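Protein ApaG (Shewanella oneidensis, PDB 1TZA) is of unknown biochemical function but belongs to the ApaG family, with an immunoglobulin-like beta sandwich in each of its two subunits. Local coordinates at residues N6-E11 / Y100-E105; I36-L39 / A43-L46; W51-A56 / S61-A66; T14-Q19 / A120-L125; S85-D90 / G94-T99. All coordinates share one frame; numbering follows the deposited sequence.

Interaction 1: residues N6-E11 / Y100-E105; sequences NSIRVE and YGMVSE
Ile8 and Met102 meet tip to tip between the sheets of the beta sandwich, toward one end, one from strand 8-19 and the other from strand 93-104 of the opposing sheet. The CG1 branch of Ile8 lies anti to its carbonyl carbon (chi1 -53°) and is extended beyond that, which carries CD1 across to 3.4 Å from Met102 CE. Met102, a selenomethionine in this crystal, is bent at both chi2 and chi3. Its hook curls round that one methyl, with CG 3.5 Å and SE 3.9 Å from Ile8 CD1. Arg9 belongs to the other face of the strand. There Glu11 OE1 sits over the centre of its guanidinium, 3.1 Å from Arg9 NH1, a salt bridge of charge alone, since no N-H points at the oxygen. Val10 turns inward again and brings CG1 to the edge of the Tyr100 ring, near its plane, 4.3 Å from Tyr100 CE2. This second touch is looser than the first. The Tyr100 hydroxyl is hydrogen-bonded to Tyr83 OH, which helps hold the ring in place. With Ile8 and Met102 CA atoms 9.2 Å apart, only side chains bridge the two layers. Strand 28-38 flanks strand 8-19 and adds Ile34 and Ile36 to this apolar layer; on the facing sheet Leu46 of strand 44-55 and Phe110 of strand 109-120 pack against Met102.

Interaction 2: residues I36-L39 / A43-L46; sequences IINL and AAKL
Ile36 and Leu46 supply the apolar half of this contact, crossing at about a right angle with Ile36 CD1 3.5 Å from Leu46 CD1. With CG anti to the backbone N (chi1 -169°), Leu46 lays its CD1 against that methyl. The two strands stand in opposite sheets, and the short connection between them makes a beta arch rather than a hairpin, so facing backbones stay well apart, 7.0 Å between Asn38 CA and Ala44 CA.

The polar half belongs to Asn38. Its amide passes close to the start of strand 44-55, ND2 lying 4.0 Å from Ala43 CA and 3.9 Å from Ala44 N, and Ala44 CB makes a plain van der Waals touch on the amide carbon, 4.3 Å from Asn38 CG. Its hydrogen bonds, however, go to the arch and its surroundings. OD1 accepts from Gly40 N, while ND2 donates to Gln42 O and, weakly, to Ile75 O and Pro76 O.

Apolar packing thus closes the inner part of the arch, beside Ile8 and Met102, and a buried amide spends both its ends on main-chain groups. With its oxygen and nitrogen both engaged, that amide is probably held in one orientation, tying the turn to the strand that enters it.

Interaction 3: residues W51-A56 / S61-A66; sequences WIITDA and SEVQGA
A beta hairpin pairs Trp51, Ile52 and Ile53 of strand 44-55 with Val63, Glu62 and Ser61 of strand 60-66, the short segments running antiparallel at 157°. Trp51 and Val63 form a hydrogen-bonded pair: Trp51 N donates to Val63 O at 2.7 Å, and Val63 N to Trp51 O at 3.1 Å. Ile53 and Ser61 form the next, with Ile53 N to Ser61 O at 2.9 Å and Ser61 N to Ile53 O at 2.8 Å. Between them Ile52 and Glu62 make the non-hydrogen-bonded pair.

On the face carrying Trp51, Ile53, Val63 and Ser61 the packing is mainly apolar. Val63 CB lies at the edge of the indole, near its plane, and 4.0 Å from Trp51 CB, while the ring itself leads away toward Tyr32, Tyr83 and Met96. Val63 CG2, anti to its carbonyl carbon (chi1 of CG1 177°), is 4.0 Å from Ile53 CD1; these two side chains cross obliquely. On the other face Ile52 and Glu62 lie side by side, pointing the same way, with Ile52 CG1 4.0 Å from Glu62 CG. That CG also sits 3.2 Å from Trp51 O, which besides the Val63 N-H receives a CA-H...O contact from Glu62.

Within strand 60-66 the backbone of Gln64 hydrogen-bonds to the second subunit, and Val63 packs on Gln20 of that subunit. Four main-chain bonds therefore set the register, while apolar contacts of Val63 with Trp51 CB and Ile53 line the inner face and the carboxylate of Glu62 stays on the outer one.

Interaction 4: residues T14-Q19 / A120-L125; sequences TEYIEQ and ATPGLL
Tyr16 reaches from strand 14-19 over the turn at Thr121 and Pro122. Its CB starts beside the proline, 3.8 Å from Pro122 CD, and CG, anti to the backbone N (chi1 172°), swings the ring over Thr121. At CD2 the ring still touches Pro122 CD, at 3.7 Å, the proline crossing it at about a right angle. All six ring carbons are almost equally far from Thr121 CG2, because that methyl stands over the centre of one face: a CH-pi contact 3.4 Å from the centroid and only 2° off the normal. Across the opposite face, toward the rim, lies Glu18 N. At the tip Tyr16 OH comes 3.1 Å from Gln19 N, at an angle too poor for a hydrogen bond. An alanine here has no ring to lie under the Thr121 methyl or beside Pro122 CD, and the chain after strand 109-120 would probably be less firmly held against strand 8-19. A water adds a second link, hydrogen-bonded to Thr14 OG1 at 3.0 Å and donating to Ala120 O at 3.1 Å. Thr121 to Leu124 form a type II turn, with Gly123 at positive phi and a weak bond from Leu124 N to Thr121 O. The site sits at one end of the sandwich: Phe30 and Tyr28 of strand 28-38 flank the tyrosine, Pro92 supports Thr121, and Glu18 hydrogen-bonds Ser85 of the second subunit.

Interaction 5: residues S85-D90 / G94-T99; sequences SGTVLD and GIMYGT
Leu89 and Gly94 touch where strand 79-89 of one sheet passes into strand 93-104 of the other, a beta arch in the immunoglobulin-like sandwich. Leu89 CD1 rests against the glycine backbone, 3.7 Å from Gly94 CA. A CB built on Gly94 would point at the leucine and come within 2.5 Å of that methyl, so the close approach depends on the missing side chain. Further along, where the sheets diverge, Thr87 and Met96 slide past each other in opposite directions. Thr87 OG1 is anti to the backbone N (chi1 -172°), which leaves CG2 between N and the carbonyl carbon and facing Met96, a selenomethionine here, with CG2 and SE 4.0 Å apart. CA separations grow from 7.3 Å between Leu89 and Gly94 to 9.9 Å between Thr87 and Met96.

Round this first shell stand Leu119, against both Thr87 and Leu89, then Ile53 and Phe30 beside Leu89, and Trp51 and Phe117 beside Met96. Backbone bonds position the strands themselves: Thr87 and Leu89 pair with Phe30 and Tyr28, and Gly94 with Leu119. Val88, on the other face of strand 79-89 from Thr87, packs on Val88 of the second subunit; farther back along the strand Ser85 OG hydrogen-bonds Glu18 OE1 of that subunit. Just past the strand's end, Asp90 OD2 forms a salt bridge with Lys59 NZ.

Interactions 1, 2 and 5 all bridge the two sheets by packing, whereas interaction 3 is a hairpin within one sheet and interaction 4 fastens the turn after the last strand to strand 8-19. Interactions 1 and 2 form one cluster, centres about 5 Å apart, joined by a probable hydrogen bond, Leu39 N to Ser7 O, 2.7 Å. Interactions 3 and 5, centres about 6 Å apart, form another, where Trp51 CD2 meets Met96 CE at 3.5 Å and the like-charged Asp55 OD2 and Asp90 OD1 come close. Tyr100 OH, 3.6 Å from Trp51 CZ2, links the clusters. Interactions 1 and 4, about 29 Å apart between centres, share strand 8-19. Interactions 3, 4 and 5 reach the second subunit.

Interaction 1: residues N6-E11 / Y100-E105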
# COMPACT_ATOMS: atom_id res chain seq x y z
N ASN A 6 26.25 -14.90 2.25
CA ASN A 6 26.56 -13.95 1.19
C ASN A 6 25.82 -14.23 -0.11
O ASN A 6 25.76 -13.37 -0.99
CB ASN A 6 28.06 -13.93 0.89
CG ASN A 6 28.88 -13.30 2.01
OD1 ASN A 6 28.55 -12.21 2.49
ND2 ASN A 6 29.95 -13.98 2.41
N SER A 7 25.25 -15.43 -0.23
CA SER A 7 24.55 -15.81 -1.45
C SER A 7 23.37 -14.93 -1.83
O SER A 7 22.97 -14.90 -2.99
CB SER A 7 24.07 -17.27 -1.35
OG SER A 7 23.09 -17.41 -0.35
N ILE A 8 22.82 -14.20 -0.87
CA ILE A 8 21.67 -13.35 -1.16
C ILE A 8 21.87 -11.87 -0.84
O ILE A 8 22.33 -11.51 0.24
CB ILE A 8 20.43 -13.85 -0.40
CG1 ILE A 8 20.22 -15.33 -0.71
CG2 ILE A 8 19.21 -13.07 -0.82
CD1 ILE A 8 19.11 -15.96 0.09
N ARG A 9 21.52 -11.01 -1.80
CA ARG A 9 21.64 -9.57 -1.64
C ARG A 9 20.25 -8.94 -1.70
O ARG A 9 19.45 -9.28 -2.57
CB ARG A 9 22.53 -8.97 -2.73
CG ARG A 9 22.62 -7.45 -2.68
CD ARG A 9 23.56 -6.89 -3.74
NE ARG A 9 23.21 -7.32 -5.09
CZ ARG A 9 23.58 -6.68 -6.20
NH1 ARG A 9 24.32 -5.58 -6.12
NH2 ARG A 9 23.21 -7.15 -7.39
N VAL A 10 19.97 -8.01 -0.79
CA VAL A 10 18.67 -7.35 -0.76
C VAL A 10 18.75 -5.85 -1.10
O VAL A 10 19.50 -5.10 -0.49
CB VAL A 10 18.01 -7.53 0.63
CG1 VAL A 10 16.61 -6.96 0.62
CG2 VAL A 10 17.98 -9.01 1.00
N GLU A 11 17.97 -5.44 -2.10
CA GLU A 11 17.93 -4.05 -2.53
C GLU A 11 16.51 -3.53 -2.33
O GLU A 11 15.54 -4.26 -2.52
CB GLU A 11 18.34 -3.95 -4.00
CG GLU A 11 19.75 -4.48 -4.27
CD GLU A 11 20.17 -4.39 -5.73
OE1 GLU A 11 21.36 -4.61 -6.03
OE2 GLU A 11 19.30 -4.10 -6.59
N TYR A 100 15.29 -12.13 6.53
CA TYR A 100 14.43 -13.09 5.86
C TYR A 100 14.99 -14.45 6.23
O TYR A 100 16.20 -14.66 6.15
CB TYR A 100 14.51 -12.92 4.34
CG TYR A 100 13.82 -11.70 3.79
CD1 TYR A 100 12.51 -11.39 4.17
CD2 TYR A 100 14.45 -10.88 2.86
CE1 TYR A 100 11.84 -10.30 3.62
CE2 TYR A 100 13.79 -9.78 2.31
CZ TYR A 100 12.48 -9.49 2.69
OH TYR A 100 11.81 -8.43 2.13
N GLY A 101 14.12 -15.37 6.64
CA GLY A 101 14.60 -16.70 6.99
C GLY A 101 14.66 -17.52 5.72
O GLY A 101 13.63 -17.95 5.21
N MSE A 102 15.86 -17.74 5.19
CA MSE A 102 16.03 -18.52 3.96
C MSE A 102 16.37 -19.98 4.21
O MSE A 102 16.90 -20.34 5.26
CB MSE A 102 17.15 -17.93 3.09
CG MSE A 102 17.13 -16.42 2.88
SE MSE A 102 15.65 -15.79 1.81
CE MSE A 102 15.86 -16.95 0.26
N VAL A 103 16.06 -20.83 3.23
CA VAL A 103 16.40 -22.24 3.29
C VAL A 103 16.87 -22.61 1.89
O VAL A 103 16.26 -22.20 0.89
CB VAL A 103 15.20 -23.14 3.70
CG1 VAL A 103 14.04 -22.96 2.73
CG2 VAL A 103 15.64 -24.61 3.73
N SER A 104 17.98 -23.34 1.80
CA SER A 104 18.53 -23.73 0.51
C SER A 104 18.03 -25.08 0.03
O SER A 104 17.46 -25.86 0.80
CB SER A 104 20.06 -23.76 0.58
OG SER A 104 20.50 -24.81 1.44
N GLU A 105 18.25 -25.35 -1.25
CA GLU A 105 17.86 -26.61 -1.87
C GLU A 105 18.42 -27.75 -1.03
O GLU A 105 17.77 -28.77 -0.83
CB GLU A 105 18.44 -26.69 -3.29
CG GLU A 105 18.06 -27.93 -4.07
CD GLU A 105 16.73 -27.77 -4.80
OE1 GLU A 105 16.66 -26.92 -5.71
OE2 GLU A 105 15.77 -28.50 -4.47

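Interaction 2: residues I36-L39 / A43-L46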
# COMPACT_ATOMS: atom_id res chain seq x y z
N ILE A 36 15.18 -9.31 -4.04
CA ILE A 36 16.00 -10.30 -3.38
C ILE A 36 16.74 -11.10 -4.45
O ILE A 36 16.16 -11.94 -5.14
CB ILE A 36 15.10 -11.21 -2.53
CG1 ILE A 36 14.35 -10.35 -1.51
CG2 ILE A 36 15.92 -12.26 -1.83
CD1 ILE A 36 13.01 -10.90 -1.09
N ILE A 37 18.03 -10.82 -4.58
CA ILE A 37 18.86 -11.48 -5.59
C ILE A 37 19.62 -12.67 -5.03
O ILE A 37 20.32 -12.57 -4.02
CB ILE A 37 19.88 -10.49 -6.18
CG1 ILE A 37 19.19 -9.19 -6.57
CG2 ILE A 37 20.55 -11.10 -7.41
CD1 ILE A 37 20.15 -8.10 -7.00
N ASN A 38 19.47 -13.81 -5.70
CA ASN A 38 20.17 -15.02 -5.29
C ASN A 38 21.37 -15.20 -6.20
O ASN A 38 21.25 -15.67 -7.34
CB ASN A 38 19.24 -16.23 -5.39
CG ASN A 38 19.97 -17.54 -5.18
OD1 ASN A 38 20.93 -17.61 -4.41
ND2 ASN A 38 19.50 -18.58 -5.84
N LEU A 39 22.53 -14.81 -5.69
CA LEU A 39 23.79 -14.91 -6.42
C LEU A 39 24.44 -16.27 -6.18
O LEU A 39 25.52 -16.54 -6.70
CB LEU A 39 24.73 -13.79 -5.96
CG LEU A 39 24.20 -12.36 -6.17
CD1 LEU A 39 25.14 -11.35 -5.53
CD2 LEU A 39 24.04 -12.09 -7.66
N ALA A 43 19.40 -22.95 -5.63
CA ALA A 43 18.14 -22.27 -5.35
C ALA A 43 17.98 -21.96 -3.86
O ALA A 43 18.48 -22.71 -3.01
CB ALA A 43 16.96 -23.12 -5.84
N ALA A 44 17.29 -20.87 -3.56
CA ALA A 44 17.05 -20.45 -2.19
C ALA A 44 15.58 -20.07 -2.01
O ALA A 44 15.02 -19.31 -2.81
CB ALA A 44 17.94 -19.26 -1.83
N LYS A 45 14.97 -20.61 -0.97
CA LYS A 45 13.57 -20.36 -0.69
C LYS A 45 13.37 -19.45 0.52
O LYS A 45 13.89 -19.72 1.61
CB LYS A 45 12.86 -21.69 -0.46
CG LYS A 45 11.37 -21.61 -0.23
CD LYS A 45 10.83 -23.01 -0.02
CE LYS A 45 9.35 -23.00 0.24
NZ LYS A 45 8.87 -24.38 0.53
N LEU A 46 12.61 -18.38 0.31
CA LEU A 46 12.32 -17.42 1.38
C LEU A 46 11.16 -17.95 2.22
O LEU A 46 10.02 -17.97 1.76
CB LEU A 46 11.97 -16.06 0.77
CG LEU A 46 11.89 -14.85 1.70
CD1 LEU A 46 11.95 -13.56 0.88
CD2 LEU A 46 10.62 -14.93 2.53

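Interaction 3: residues W51-A56 / S61-A66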
# COMPACT_ATOMS: atom_id res chain seq x y z
N TRP A 51 10.59 -8.08 10.56
CA TRP A 51 10.80 -6.65 10.41
C TRP A 51 10.87 -5.92 11.74
O TRP A 51 10.33 -6.37 12.75
CB TRP A 51 9.67 -6.02 9.59
CG TRP A 51 9.63 -6.37 8.13
CD1 TRP A 51 8.65 -7.06 7.47
CD2 TRP A 51 10.57 -5.95 7.13
NE1 TRP A 51 8.91 -7.09 6.12
CE2 TRP A 51 10.08 -6.41 5.88
CE3 TRP A 51 11.76 -5.22 7.16
CZ2 TRP A 51 10.76 -6.17 4.68
CZ3 TRP A 51 12.43 -4.98 5.96
CH2 TRP A 51 11.93 -5.45 4.74
N ILE A 52 11.55 -4.78 11.72
CA ILE A 52 11.66 -3.90 12.88
C ILE A 52 11.38 -2.55 12.24
O ILE A 52 12.14 -2.07 11.40
CB ILE A 52 13.07 -3.92 13.52
CG1 ILE A 52 13.28 -5.22 14.30
CG2 ILE A 52 13.24 -2.72 14.45
CD1 ILE A 52 13.55 -6.42 13.43
N ILE A 53 10.27 -1.96 12.63
CA ILE A 53 9.83 -0.69 12.09
C ILE A 53 9.88 0.37 13.18
O ILE A 53 9.31 0.19 14.26
CB ILE A 53 8.40 -0.84 11.53
CG1 ILE A 53 8.37 -2.03 10.56
CG2 ILE A 53 7.96 0.45 10.85
CD1 ILE A 53 6.98 -2.45 10.12
N THR A 54 10.55 1.48 12.89
CA THR A 54 10.71 2.57 13.84
C THR A 54 10.24 3.91 13.31
O THR A 54 10.63 4.31 12.21
CB THR A 54 12.18 2.69 14.25
OG1 THR A 54 12.67 1.40 14.65
CG2 THR A 54 12.35 3.68 15.40
N ASP A 55 9.40 4.62 14.08
CA ASP A 55 8.94 5.93 13.65
C ASP A 55 9.98 6.96 14.08
O ASP A 55 10.97 6.62 14.73
CB ASP A 55 7.55 6.27 14.24
CG ASP A 55 7.56 6.46 15.76
OD1 ASP A 55 8.64 6.61 16.36
OD2 ASP A 55 6.45 6.46 16.36
N ALA A 56 9.77 8.22 13.71
CA ALA A 56 10.72 9.28 14.03
C ALA A 56 11.11 9.39 15.51
O ALA A 56 12.17 9.92 15.82
CB ALA A 56 10.19 10.63 13.52
N SER A 61 7.77 -1.18 16.12
CA SER A 61 6.79 -2.25 15.95
C SER A 61 7.61 -3.39 15.36
O SER A 61 8.66 -3.16 14.78
CB SER A 61 5.69 -1.86 14.96
OG SER A 61 5.02 -0.69 15.37
N GLU A 62 7.14 -4.61 15.51
CA GLU A 62 7.87 -5.74 14.97
C GLU A 62 6.90 -6.61 14.21
O GLU A 62 5.81 -6.90 14.69
CB GLU A 62 8.52 -6.54 16.11
CG GLU A 62 9.99 -6.87 15.89
CD GLU A 62 10.62 -7.62 17.06
OE1 GLU A 62 10.21 -8.77 17.33
OE2 GLU A 62 11.53 -7.06 17.72
N VAL A 63 7.27 -6.99 13.00
CA VAL A 63 6.40 -7.84 12.20
C VAL A 63 7.13 -9.13 11.88
O VAL A 63 8.26 -9.11 11.41
CB VAL A 63 6.01 -7.15 10.88
CG1 VAL A 63 5.16 -8.09 10.03
CG2 VAL A 63 5.25 -5.87 11.19
N GLN A 64 6.47 -10.25 12.16
CA GLN A 64 7.05 -11.56 11.92
C GLN A 64 6.00 -12.43 11.24
O GLN A 64 4.84 -12.44 11.66
CB GLN A 64 7.47 -12.19 13.25
CG GLN A 64 8.93 -12.67 13.31
CD GLN A 64 9.09 -14.15 12.96
OE1 GLN A 64 8.98 -14.55 11.80
NE2 GLN A 64 9.36 -14.96 13.98
N GLY A 65 6.39 -13.14 10.19
CA GLY A 65 5.44 -13.99 9.49
C GLY A 65 6.08 -14.93 8.50
O GLY A 65 7.29 -14.94 8.32
N ALA A 66 5.25 -15.73 7.84
CA ALA A 66 5.74 -16.68 6.85
C ALA A 66 5.77 -16.01 5.48
O ALA A 66 4.79 -15.40 5.05
CB ALA A 66 4.84 -17.93 6.81

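Interaction 4: residues T14-Q19 / A120-L125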
# COMPACT_ATOMS: atom_id res chain seq x y z
N THR A 14 11.58 2.82 -1.85
CA THR A 14 10.32 3.11 -1.18
C THR A 14 9.59 4.28 -1.79
O THR A 14 10.15 5.03 -2.59
CB THR A 14 10.55 3.43 0.30
OG1 THR A 14 11.34 4.62 0.40
CG2 THR A 14 11.24 2.28 1.00
N GLU A 15 8.34 4.45 -1.37
CA GLU A 15 7.51 5.52 -1.90
C GLU A 15 6.40 5.92 -0.93
O GLU A 15 5.74 5.06 -0.32
CB GLU A 15 6.91 5.06 -3.22
CG GLU A 15 6.13 6.10 -3.97
CD GLU A 15 5.54 5.53 -5.24
OE1 GLU A 15 6.32 4.99 -6.06
OE2 GLU A 15 4.31 5.62 -5.42
N TYR A 16 6.20 7.23 -0.77
CA TYR A 16 5.15 7.71 0.11
C TYR A 16 3.89 7.66 -0.72
O TYR A 16 3.78 8.33 -1.75
CB TYR A 16 5.42 9.14 0.56
CG TYR A 16 4.26 9.76 1.31
CD1 TYR A 16 3.69 9.10 2.40
CD2 TYR A 16 3.74 11.00 0.94
CE1 TYR A 16 2.62 9.67 3.10
CE2 TYR A 16 2.67 11.58 1.64
CZ TYR A 16 2.12 10.90 2.72
OH TYR A 16 1.06 11.45 3.41
N ILE A 17 2.92 6.87 -0.28
CA ILE A 17 1.69 6.76 -1.03
C ILE A 17 0.64 7.80 -0.69
O ILE A 17 0.32 8.66 -1.51
CB ILE A 17 1.09 5.35 -0.87
CG1 ILE A 17 2.16 4.31 -1.24
CG2 ILE A 17 -0.13 5.20 -1.76
CD1 ILE A 17 2.78 4.51 -2.63
N GLU A 18 0.13 7.77 0.54
CA GLU A 18 -0.92 8.71 0.89
C GLU A 18 -1.07 8.89 2.39
O GLU A 18 -0.70 8.00 3.17
CB GLU A 18 -2.23 8.19 0.30
CG GLU A 18 -3.45 9.07 0.44
CD GLU A 18 -4.68 8.41 -0.17
OE1 GLU A 18 -5.11 7.35 0.34
OE2 GLU A 18 -5.21 8.95 -1.16
N GLN A 19 -1.59 10.04 2.79
CA GLN A 19 -1.82 10.32 4.20
C GLN A 19 -3.12 9.62 4.60
O GLN A 19 -4.11 9.66 3.87
CB GLN A 19 -1.96 11.83 4.41
CG GLN A 19 -1.68 12.31 5.82
CD GLN A 19 -1.77 13.82 5.95
OE1 GLN A 19 -2.86 14.39 6.00
NE2 GLN A 19 -0.62 14.48 6.00
N ALA A 120 10.18 8.26 4.10
CA ALA A 120 10.03 9.69 4.33
C ALA A 120 9.14 10.34 3.30
O ALA A 120 9.19 10.02 2.11
CB ALA A 120 11.42 10.37 4.34
N THR A 121 8.30 11.26 3.76
CA THR A 121 7.41 11.98 2.86
C THR A 121 8.34 12.90 2.09
O THR A 121 9.25 13.48 2.66
CB THR A 121 6.36 12.80 3.63
OG1 THR A 121 7.00 13.56 4.66
CG2 THR A 121 5.32 11.87 4.24
N PRO A 122 8.12 13.04 0.78
CA PRO A 122 9.00 13.91 -0.00
C PRO A 122 9.22 15.32 0.56
O PRO A 122 8.30 15.94 1.12
CB PRO A 122 8.33 13.93 -1.38
CG PRO A 122 6.87 13.69 -1.05
CD PRO A 122 6.95 12.61 -0.01
N GLY A 123 10.45 15.81 0.41
CA GLY A 123 10.81 17.14 0.87
C GLY A 123 10.60 17.43 2.34
O GLY A 123 10.30 18.56 2.72
N LEU A 124 10.75 16.41 3.17
CA LEU A 124 10.59 16.57 4.60
C LEU A 124 11.74 17.46 5.08
O LEU A 124 11.58 18.28 5.99
CB LEU A 124 10.65 15.20 5.28
CG LEU A 124 10.25 15.08 6.75
CD1 LEU A 124 8.85 15.67 6.98
CD2 LEU A 124 10.27 13.60 7.13
N LEU A 125 12.90 17.29 4.45
CA LEU A 125 14.09 18.07 4.78
C LEU A 125 14.44 18.91 3.56
O LEU A 125 14.55 18.38 2.45
CB LEU A 125 15.23 17.12 5.13
CG LEU A 125 16.24 17.58 6.17
CD1 LEU A 125 15.50 17.99 7.45
CD2 LEU A 125 17.24 16.46 6.45
O HOH W 1 10.05 7.35 0.78

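Interaction 5: residues S85-D90 / G94-T99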
# COMPACT_ATOMS: atom_id res chain seq x y z
N SER A 85 5.09 -4.35 -0.90
CA SER A 85 4.19 -4.37 0.24
C SER A 85 4.17 -2.95 0.77
O SER A 85 4.52 -2.03 0.05
CB SER A 85 4.67 -5.34 1.31
OG SER A 85 3.70 -5.45 2.34
N GLY A 86 3.76 -2.75 2.01
CA GLY A 86 3.72 -1.41 2.55
C GLY A 86 3.55 -1.36 4.05
O GLY A 86 3.44 -2.40 4.71
N THR A 87 3.53 -0.16 4.60
CA THR A 87 3.35 -0.00 6.03
C THR A 87 2.85 1.40 6.32
O THR A 87 3.06 2.32 5.53
CB THR A 87 4.67 -0.21 6.79
OG1 THR A 87 4.41 -0.23 8.19
CG2 THR A 87 5.64 0.92 6.48
N VAL A 88 2.18 1.55 7.46
CA VAL A 88 1.64 2.85 7.88
C VAL A 88 2.39 3.37 9.10
O VAL A 88 2.45 2.69 10.12
CB VAL A 88 0.14 2.74 8.25
CG1 VAL A 88 -0.34 4.05 8.85
CG2 VAL A 88 -0.68 2.40 7.03
N LEU A 89 2.97 4.56 9.00
CA LEU A 89 3.70 5.13 10.14
C LEU A 89 2.91 6.25 10.79
O LEU A 89 2.10 6.89 10.14
CB LEU A 89 5.05 5.70 9.70
CG LEU A 89 6.17 4.75 9.29
CD1 LEU A 89 7.41 5.59 8.99
CD2 LEU A 89 6.45 3.74 10.40
N ASP A 90 3.17 6.48 12.08
CA ASP A 90 2.49 7.57 12.77
C ASP A 90 3.30 8.87 12.65
O ASP A 90 2.89 9.91 13.17
CB ASP A 90 2.24 7.23 14.26
CG ASP A 90 3.49 6.78 14.98
OD1 ASP A 90 4.61 7.11 14.54
OD2 ASP A 90 3.34 6.11 16.02
N GLY A 94 10.68 7.47 9.20
CA GLY A 94 10.89 6.26 9.96
C GLY A 94 11.93 5.39 9.28
O GLY A 94 12.38 5.69 8.18
N ILE A 95 12.28 4.29 9.94
CA ILE A 95 13.27 3.35 9.42
C ILE A 95 12.81 1.89 9.52
O ILE A 95 12.08 1.50 10.44
CB ILE A 95 14.60 3.49 10.19
CG1 ILE A 95 15.13 4.91 10.08
CG2 ILE A 95 15.62 2.51 9.66
CD1 ILE A 95 15.42 5.35 8.67
N MSE A 96 13.24 1.08 8.56
CA MSE A 96 12.91 -0.34 8.56
C MSE A 96 14.17 -1.19 8.34
O MSE A 96 15.09 -0.78 7.62
CB MSE A 96 11.89 -0.65 7.46
CG MSE A 96 10.44 -0.33 7.80
SE MSE A 96 9.24 -0.91 6.37
CE MSE A 96 9.08 -2.82 6.79
N TYR A 97 14.20 -2.35 8.96
CA TYR A 97 15.32 -3.28 8.80
C TYR A 97 14.88 -4.63 9.35
O TYR A 97 13.83 -4.74 9.98
CB TYR A 97 16.58 -2.76 9.52
CG TYR A 97 16.56 -2.80 11.03
CD1 TYR A 97 16.79 -3.99 11.72
CD2 TYR A 97 16.34 -1.64 11.78
CE1 TYR A 97 16.80 -4.03 13.11
CE2 TYR A 97 16.36 -1.67 13.17
CZ TYR A 97 16.59 -2.86 13.82
OH TYR A 97 16.60 -2.88 15.19
N GLY A 98 15.67 -5.67 9.10
CA GLY A 98 15.31 -6.99 9.59
C GLY A 98 16.00 -8.12 8.83
O GLY A 98 17.11 -7.94 8.31
N THR A 99 15.36 -9.28 8.78
CA THR A 99 15.93 -10.43 8.10
C THR A 99 14.86 -11.32 7.49
O THR A 99 13.70 -11.27 7.87
CB THR A 99 16.77 -11.29 9.05
OG1 THR A 99 15.94 -11.78 10.10
CG2 THR A 99 17.91 -10.47 9.66